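Myo-inositol 2-dehydrogenase (Lactobacillus plantarum WCFS1, PDB 3CEA) catalyses the NAD-dependent oxidation of myo-inositol at its 2-hydroxyl, binding the cofactor on a Rossmann-fold domain. Local coordinates at residues G207-I212 / G221-G226; Q251-V256 / I265-D270. All coordinates share one frame; numbering follows the deposited sequence.

Contact 1: residues G207-I212 / G221-G226; sequences GLTSNI and GEFETG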
ATOM      1  N   GLY A 207     -20.100  22.347  13.122  1.00 39.95           N
ATOM      2  CA  GLY A 207     -20.606  21.012  12.832  1.00 40.03           C
ATOM      3  C   GLY A 207     -21.640  21.006  11.726  1.00 40.34           C
ATOM      4  O   GLY A 207     -22.450  21.926  11.616  1.00 40.34           O
ATOM      5  N   LEU A 208     -21.596  19.968  10.896  1.00 40.79           N
ATOM      6  CA  LEU A 208     -22.583  19.764   9.839  1.00 41.12           C
ATOM      7  C   LEU A 208     -23.011  18.306   9.813  1.00 41.67           C
ATOM      8  O   LEU A 208     -22.191  17.407  10.010  1.00 42.24           O
ATOM      9  CB  LEU A 208     -22.024  20.183   8.476  1.00 40.71           C
ATOM     10  CG  LEU A 208     -21.809  21.681   8.230  1.00 39.93           C
ATOM     11  CD1 LEU A 208     -20.883  21.908   7.044  1.00 38.81           C
ATOM     12  CD2 LEU A 208     -23.136  22.400   8.020  1.00 39.15           C
ATOM     13  N   THR A 209     -24.300  18.077   9.583  1.00 42.03           N
ATOM     14  CA  THR A 209     -24.851  16.726   9.582  1.00 42.52           C
ATOM     15  C   THR A 209     -25.419  16.338   8.226  1.00 42.86           C
ATOM     16  O   THR A 209     -25.748  17.203   7.412  1.00 42.60           O
ATOM     17  CB  THR A 209     -25.940  16.545  10.659  1.00 42.62           C
ATOM     18  OG1 THR A 209     -26.933  17.569  10.522  1.00 42.74           O
ATOM     19  CG2 THR A 209     -25.334  16.597  12.061  1.00 42.86           C
ATOM     20  N   SER A 210     -25.531  15.030   7.999  1.00 43.50           N
ATOM     21  CA  SER A 210     -26.035  14.491   6.742  1.00 44.01           C
ATOM     22  C   SER A 210     -26.879  13.252   6.969  1.00 44.78           C
ATOM     23  O   SER A 210     -26.542  12.402   7.800  1.00 44.94           O
ATOM     24  CB  SER A 210     -24.878  14.134   5.810  1.00 44.14           C
ATOM     25  OG  SER A 210     -25.353  13.653   4.563  1.00 43.63           O
ATOM     26  N   ASN A 211     -27.974  13.163   6.220  1.00 45.46           N
ATOM     27  CA  ASN A 211     -28.792  11.958   6.152  1.00 45.94           C
ATOM     28  C   ASN A 211     -28.945  11.457   4.716  1.00 46.67           C
ATOM     29  O   ASN A 211     -29.880  10.714   4.408  1.00 47.60           O
ATOM     30  CB  ASN A 211     -30.166  12.201   6.782  1.00 45.92           C
ATOM     31  CG  ASN A 211     -30.226  11.785   8.239  1.00 45.99           C
ATOM     32  OD1 ASN A 211     -29.603  10.800   8.648  1.00 46.05           O
ATOM     33  ND2 ASN A 211     -30.996  12.524   9.031  1.00 44.47           N
ATOM     34  N   ILE A 212     -28.025  11.864   3.845  1.00 46.69           N
ATOM     35  CA  ILE A 212     -28.059  11.470   2.437  1.00 47.37           C
ATOM     36  C   ILE A 212     -27.940   9.949   2.273  1.00 47.96           C
ATOM     37  O   ILE A 212     -28.726   9.337   1.547  1.00 48.11           O
ATOM     38  CB  ILE A 212     -26.977  12.216   1.605  1.00 47.40           C
ATOM     39  CG1 ILE A 212     -27.307  13.713   1.525  1.00 47.11           C
ATOM     40  CG2 ILE A 212     -26.851  11.621   0.198  1.00 47.81           C
ATOM     41  CD1 ILE A 212     -26.190  14.582   0.966  1.00 47.24           C
ATOM     42  N   GLY A 221     -34.597  10.492  14.887  1.00 51.78           N
ATOM     43  CA  GLY A 221     -33.880  11.712  15.264  1.00 50.83           C
ATOM     44  C   GLY A 221     -32.367  11.610  15.192  1.00 50.12           C
ATOM     45  O   GLY A 221     -31.655  12.313  15.914  1.00 49.99           O
ATOM     46  N   GLU A 222     -31.877  10.743  14.311  1.00 49.55           N
ATOM     47  CA  GLU A 222     -30.442  10.514  14.153  1.00 49.20           C
ATOM     48  C   GLU A 222     -29.927  11.021  12.804  1.00 48.69           C
ATOM     49  O   GLU A 222     -30.674  11.061  11.819  1.00 48.44           O
ATOM     50  CB  GLU A 222     -30.126   9.023  14.312  1.00 49.21           C
ATOM     51  CG  GLU A 222     -30.168   8.513  15.750  1.00 49.83           C
ATOM     52  CD  GLU A 222     -28.843   8.674  16.493  1.00 52.95           C
ATOM     53  OE1 GLU A 222     -27.827   9.068  15.870  1.00 51.36           O
ATOM     54  OE2 GLU A 222     -28.820   8.395  17.714  1.00 53.53           O
ATOM     55  N   PHE A 223     -28.654  11.415  12.773  1.00 48.08           N
ATOM     56  CA  PHE A 223     -27.982  11.797  11.532  1.00 47.94           C
ATOM     57  C   PHE A 223     -26.910  10.780  11.164  1.00 47.97           C
ATOM     58  O   PHE A 223     -26.089  10.405  12.006  1.00 48.13           O
ATOM     59  CB  PHE A 223     -27.358  13.190  11.652  1.00 47.90           C
ATOM     60  CG  PHE A 223     -28.361  14.293  11.826  1.00 48.05           C
ATOM     61  CD1 PHE A 223     -29.104  14.755  10.738  1.00 47.63           C
ATOM     62  CD2 PHE A 223     -28.563  14.874  13.076  1.00 47.40           C
ATOM     63  CE1 PHE A 223     -30.040  15.779  10.896  1.00 47.79           C
ATOM     64  CE2 PHE A 223     -29.493  15.899  13.245  1.00 47.99           C
ATOM     65  CZ  PHE A 223     -30.234  16.352  12.151  1.00 47.60           C
ATOM     66  N   GLU A 224     -26.919  10.346   9.906  1.00 47.73           N
ATOM     67  CA  GLU A 224     -25.965   9.347   9.421  1.00 47.68           C
ATOM     68  C   GLU A 224     -24.513   9.819   9.530  1.00 47.64           C
ATOM     69  O   GLU A 224     -23.653   9.081  10.016  1.00 48.07           O
ATOM     70  CB  GLU A 224     -26.297   8.938   7.980  1.00 47.66           C
ATOM     71  CG  GLU A 224     -25.552   7.697   7.487  1.00 48.34           C
ATOM     72  CD  GLU A 224     -24.154   8.008   6.984  1.00 49.74           C
ATOM     73  OE1 GLU A 224     -24.005   8.978   6.218  1.00 51.29           O
ATOM     74  OE2 GLU A 224     -23.202   7.291   7.355  1.00 50.22           O
ATOM     75  N   THR A 225     -24.249  11.041   9.077  1.00 47.36           N
ATOM     76  CA  THR A 225     -22.894  11.586   9.068  1.00 47.18           C
ATOM     77  C   THR A 225     -22.817  12.888   9.853  1.00 46.77           C
ATOM     78  O   THR A 225     -23.739  13.701   9.823  1.00 46.87           O
ATOM     79  CB  THR A 225     -22.371  11.790   7.616  1.00 47.42           C
ATOM     80  OG1 THR A 225     -22.287  10.520   6.958  1.00 47.57           O
ATOM     81  CG2 THR A 225     -20.980  12.430   7.598  1.00 47.66           C
ATOM     82  N   GLY A 226     -21.712  13.066  10.568  1.00 46.45           N
ATOM     83  CA  GLY A 226     -21.425  14.311  11.256  1.00 45.74           C
ATOM     84  C   GLY A 226     -20.001  14.735  10.976  1.00 45.22           C
ATOM     85  O   GLY A 226     -19.059  14.005  11.286  1.00 45.33           O
TER
HETATM   86  O   HOH W   1     -25.429  10.717   4.932  1.00 33.48           O
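Asn211 grips the backbone of the facing segment with both ends of its amide. ND2 gives a hydrogen to Glu222 O at 3.2 Å, the acceptor lying in the plane of the Asn211 amide and the donor on a lone pair of that carbonyl, while OD1 takes Glu224 N at 3.0 Å from well above its own carbonyl plane. An asparagine suits this place because one short side chain supplies a donor and an acceptor to a backbone no longer in strand pairing; an alanine here would probably leave Glu222 O and Glu224 N without these mates and set the loop around Phe223 free to shift.

Next to it, Thr209 lies over one face of the Phe223 ring in a CH-pi contact, CB 3.8 Å from the ring centroid. With chi1 at 53°, OG1 sits between the backbone N and the carbonyl carbon, which carries it over the middle of the ring. Gln333 of helix 319-338 also touches both residues.

These side chains are positioned by the end of an antiparallel ladder. Ser210 and Thr225 form a hydrogen-bonded pair, Ser210 N to Thr225 O at 2.9 Å and Thr225 N to Ser210 O at 3.0 Å. Glu224 joins Thr225 opposite Ser210, a classic beta bulge. A water donates to Ser210 OG and, at 2.6 Å, to Glu224 OE1, tying the two side chains together; Glu224 OE2 accepts from Arg244 N. Ile154 of the second subunit packs on Glu224 and Thr225.

Chemically, then, regular pairing ends at the bulge and the Asn211 amide takes over the backbone hydrogen bonding, while a buried carboxylate is met by water and a main-chain N-H.

Contact 2: residues Q251-V256 / I265-D270; sequences QVELEV and IGEHPD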
ATOM      1  N   GLN A 251     -14.081   1.994   9.318  1.00 43.91           N
ATOM      2  CA  GLN A 251     -12.967   2.918   9.121  1.00 43.41           C
ATOM      3  C   GLN A 251     -12.698   3.698  10.397  1.00 43.44           C
ATOM      4  O   GLN A 251     -13.563   4.437  10.873  1.00 43.35           O
ATOM      5  CB  GLN A 251     -13.255   3.885   7.965  1.00 43.70           C
ATOM      6  CG  GLN A 251     -12.102   4.842   7.621  1.00 41.95           C
ATOM      7  CD  GLN A 251     -10.972   4.177   6.843  1.00 43.14           C
ATOM      8  OE1 GLN A 251     -11.134   3.089   6.283  1.00 40.24           O
ATOM      9  NE2 GLN A 251      -9.816   4.838   6.802  1.00 42.25           N
ATOM     10  N   VAL A 252     -11.500   3.514  10.952  1.00 43.24           N
ATOM     11  CA  VAL A 252     -11.059   4.254  12.129  1.00 43.13           C
ATOM     12  C   VAL A 252      -9.653   4.778  11.861  1.00 43.45           C
ATOM     13  O   VAL A 252      -8.673   4.026  11.843  1.00 43.55           O
ATOM     14  CB  VAL A 252     -11.125   3.418  13.435  1.00 43.18           C
ATOM     15  CG1 VAL A 252     -10.591   4.224  14.606  1.00 43.50           C
ATOM     16  CG2 VAL A 252     -12.556   2.987  13.734  1.00 43.53           C
ATOM     17  N   GLU A 253      -9.574   6.086  11.660  1.00 43.39           N
ATOM     18  CA  GLU A 253      -8.413   6.711  11.066  1.00 43.50           C
ATOM     19  C   GLU A 253      -8.065   7.980  11.829  1.00 43.00           C
ATOM     20  O   GLU A 253      -8.948   8.779  12.156  1.00 42.87           O
ATOM     21  CB  GLU A 253      -8.729   7.030   9.601  1.00 43.17           C
ATOM     22  CG  GLU A 253      -7.554   7.435   8.725  1.00 44.66           C
ATOM     23  CD  GLU A 253      -7.999   7.887   7.333  1.00 45.04           C
ATOM     24  OE1 GLU A 253      -9.171   7.637   6.957  1.00 49.58           O
ATOM     25  OE2 GLU A 253      -7.179   8.495   6.613  1.00 49.75           O
ATOM     26  N   LEU A 254      -6.780   8.149  12.125  1.00 42.78           N
ATOM     27  CA  LEU A 254      -6.280   9.384  12.714  1.00 42.98           C
ATOM     28  C   LEU A 254      -5.060   9.881  11.954  1.00 43.44           C
ATOM     29  O   LEU A 254      -4.085   9.146  11.770  1.00 43.42           O
ATOM     30  CB  LEU A 254      -5.939   9.202  14.197  1.00 42.85           C
ATOM     31  CG  LEU A 254      -5.603  10.468  15.002  1.00 42.74           C
ATOM     32  CD1 LEU A 254      -6.820  11.378  15.167  1.00 43.07           C
ATOM     33  CD2 LEU A 254      -5.033  10.108  16.366  1.00 42.94           C
ATOM     34  N   GLU A 255      -5.129  11.134  11.514  1.00 43.48           N
ATOM     35  CA  GLU A 255      -4.014  11.776  10.838  1.00 43.28           C
ATOM     36  C   GLU A 255      -3.494  12.926  11.681  1.00 43.07           C
ATOM     37  O   GLU A 255      -4.230  13.863  11.987  1.00 43.73           O
ATOM     38  CB  GLU A 255      -4.435  12.285   9.458  1.00 43.32           C
ATOM     39  CG  GLU A 255      -3.347  13.051   8.714  1.00 44.74           C
ATOM     40  CD  GLU A 255      -3.880  13.771   7.497  1.00 47.61           C
ATOM     41  OE1 GLU A 255      -4.137  13.106   6.471  1.00 49.84           O
ATOM     42  OE2 GLU A 255      -4.046  15.005   7.570  1.00 48.97           O
ATOM     43  N   VAL A 256      -2.228  12.846  12.064  1.00 42.18           N
ATOM     44  CA  VAL A 256      -1.589  13.948  12.759  1.00 41.07           C
ATOM     45  C   VAL A 256      -0.607  14.621  11.807  1.00 40.22           C
ATOM     46  O   VAL A 256       0.452  14.077  11.485  1.00 40.11           O
ATOM     47  CB  VAL A 256      -0.906  13.515  14.070  1.00 41.21           C
ATOM     48  CG1 VAL A 256      -0.606  14.735  14.922  1.00 41.47           C
ATOM     49  CG2 VAL A 256      -1.797  12.548  14.847  1.00 40.80           C
ATOM     50  N   ILE A 265      -2.822   6.880  11.134  1.00 40.62           N
ATOM     51  CA  ILE A 265      -3.092   5.664  11.878  1.00 40.77           C
ATOM     52  C   ILE A 265      -4.360   5.057  11.300  1.00 41.19           C
ATOM     53  O   ILE A 265      -5.409   5.701  11.281  1.00 41.20           O
ATOM     54  CB  ILE A 265      -3.252   5.958  13.391  1.00 40.59           C
ATOM     55  CG1 ILE A 265      -2.015   6.695  13.917  1.00 41.05           C
ATOM     56  CG2 ILE A 265      -3.463   4.664  14.172  1.00 40.35           C
ATOM     57  CD1 ILE A 265      -2.320   7.766  14.950  1.00 40.83           C
ATOM     58  N   GLY A 266      -4.247   3.827  10.808  1.00 41.46           N
ATOM     59  CA  GLY A 266      -5.376   3.127  10.207  1.00 42.02           C
ATOM     60  C   GLY A 266      -5.900   3.808   8.956  1.00 42.47           C
ATOM     61  O   GLY A 266      -7.102   4.044   8.829  1.00 42.43           O
ATOM     62  N   GLU A 267      -4.995   4.131   8.036  1.00 42.89           N
ATOM     63  CA  GLU A 267      -5.372   4.715   6.754  1.00 43.77           C
ATOM     64  C   GLU A 267      -6.343   3.781   6.031  1.00 43.94           C
ATOM     65  O   GLU A 267      -7.375   4.219   5.518  1.00 43.82           O
ATOM     66  CB  GLU A 267      -4.128   4.968   5.905  1.00 44.20           C
ATOM     67  CG  GLU A 267      -4.313   5.995   4.805  1.00 46.58           C
ATOM     68  CD  GLU A 267      -2.995   6.565   4.308  1.00 49.67           C
ATOM     69  OE1 GLU A 267      -1.922   6.107   4.756  1.00 49.49           O
ATOM     70  OE2 GLU A 267      -3.035   7.483   3.464  1.00 52.79           O
ATOM     71  N   HIS A 268      -5.994   2.494   6.010  1.00 44.12           N
ATOM     72  CA  HIS A 268      -6.888   1.428   5.564  1.00 43.47           C
ATOM     73  C   HIS A 268      -7.123   0.463   6.728  1.00 43.18           C
ATOM     74  O   HIS A 268      -6.184   0.147   7.468  1.00 43.60           O
ATOM     75  CB  HIS A 268      -6.292   0.669   4.372  1.00 43.32           C
ATOM     76  CG  HIS A 268      -5.979   1.533   3.188  1.00 43.99           C
ATOM     77  ND1 HIS A 268      -5.010   1.203   2.265  1.00 45.80           N
ATOM     78  CD2 HIS A 268      -6.499   2.715   2.777  1.00 43.95           C
ATOM     79  CE1 HIS A 268      -4.951   2.140   1.335  1.00 45.42           C
ATOM     80  NE2 HIS A 268      -5.843   3.070   1.624  1.00 45.19           N
ATOM     81  N   PRO A 269      -8.370  -0.018   6.897  1.00 42.53           N
ATOM     82  CA  PRO A 269      -8.658  -0.890   8.033  1.00 42.14           C
ATOM     83  C   PRO A 269      -8.373  -2.361   7.717  1.00 41.94           C
ATOM     84  O   PRO A 269      -9.282  -3.194   7.758  1.00 41.87           O
ATOM     85  CB  PRO A 269     -10.151  -0.661   8.263  1.00 42.09           C
ATOM     86  CG  PRO A 269     -10.699  -0.323   6.902  1.00 41.96           C
ATOM     87  CD  PRO A 269      -9.564   0.203   6.058  1.00 41.94           C
ATOM     88  N   ASP A 270      -7.115  -2.672   7.411  1.00 41.85           N
ATOM     89  CA  ASP A 270      -6.732  -4.013   6.962  1.00 42.10           C
ATOM     90  C   ASP A 270      -7.090  -5.097   7.977  1.00 41.80           C
ATOM     91  O   ASP A 270      -6.763  -4.982   9.162  1.00 41.90           O
ATOM     92  CB  ASP A 270      -5.236  -4.073   6.627  1.00 42.32           C
ATOM     93  CG  ASP A 270      -4.819  -3.054   5.569  1.00 43.80           C
ATOM     94  OD1 ASP A 270      -5.647  -2.688   4.696  1.00 39.50           O
ATOM     95  OD2 ASP A 270      -3.644  -2.622   5.616  1.00 45.51           O
TER
HETATM   96  O   HOH W   2      -9.282   2.663   9.162  1.00 26.41           O
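Leu254 and Ile265 hold the two segments together as an antiparallel hydrogen-bonded pair. Leu254 N gives to Ile265 O at 2.9 Å and Ile265 N to Leu254 O at 2.7 Å, both bonds fairly straight at 161°. The same Ile265 O is also approached by Glu253 CA, a CA-H...O contact at 3.2 Å.

Beyond this pair residues 266-270 leave the strand, and side-chain polar bonds take over. Gln251 NE2 donates to Glu267 O at 2.8 Å, the acceptor in the amide plane although the N-H comes from above the carbonyl plane. It also donates to Glu253 OE1 at 2.9 Å, so this one nitrogen joins the loop to the strand. With CG anti to the backbone N (chi1 -176°) and a bend at chi2, the glutamine chain bends toward the loop at Glu267. Its OE1 lies against Pro269 CD and accepts from His248. A water takes Val252 N and donates to Gly266 O at 2.6 Å, bridging the backbones. Glycine suits position 266 because phi is positive there and a CB would collide with Val252 O.

Salt bridges form within and between subunits: Glu253 OE2 with Arg157 of its own chain, Glu253 OE1 with Arg264 of the second subunit, and Glu267 OE2 with Arg264 of its own chain.

Apolar contact is made by Leu254 and Ile265, whose side chains lie side by side, pointing the same way, with Leu254 CD2 and Ile265 CD1 3.9 Å apart. These branched aliphatic groups suit a sheet face covered by helices: Tyr138 of helix 136-146 touches both, and Phe197 of helix 182-198 covers Leu254. Strand 251-258 pairs with strand 153-163 on its other flank, and Ile265 continues the sheet into a strand of the third subunit.

In the fold
Contacts 1 and 2 both reach one mixed sheet of the GFO/IDH/MocA-type C-terminal domain, and follow each other in series along the sequence. Across the sheet, strands 153-163 and 237-243 separate strand 251-258 of contact 2 from strand 225-232 of contact 1. Their centres are 21 Å apart and their nearest atoms about 11 Å, so they do not touch. Neither directly meets the cofactor: the side chain of Glu222 in contact 1 is about 11 Å from NAD, and that of Val252 in contact 2 about 9 Å. Both instead reach the second subunit, and contact 2 also meets the third and fourth.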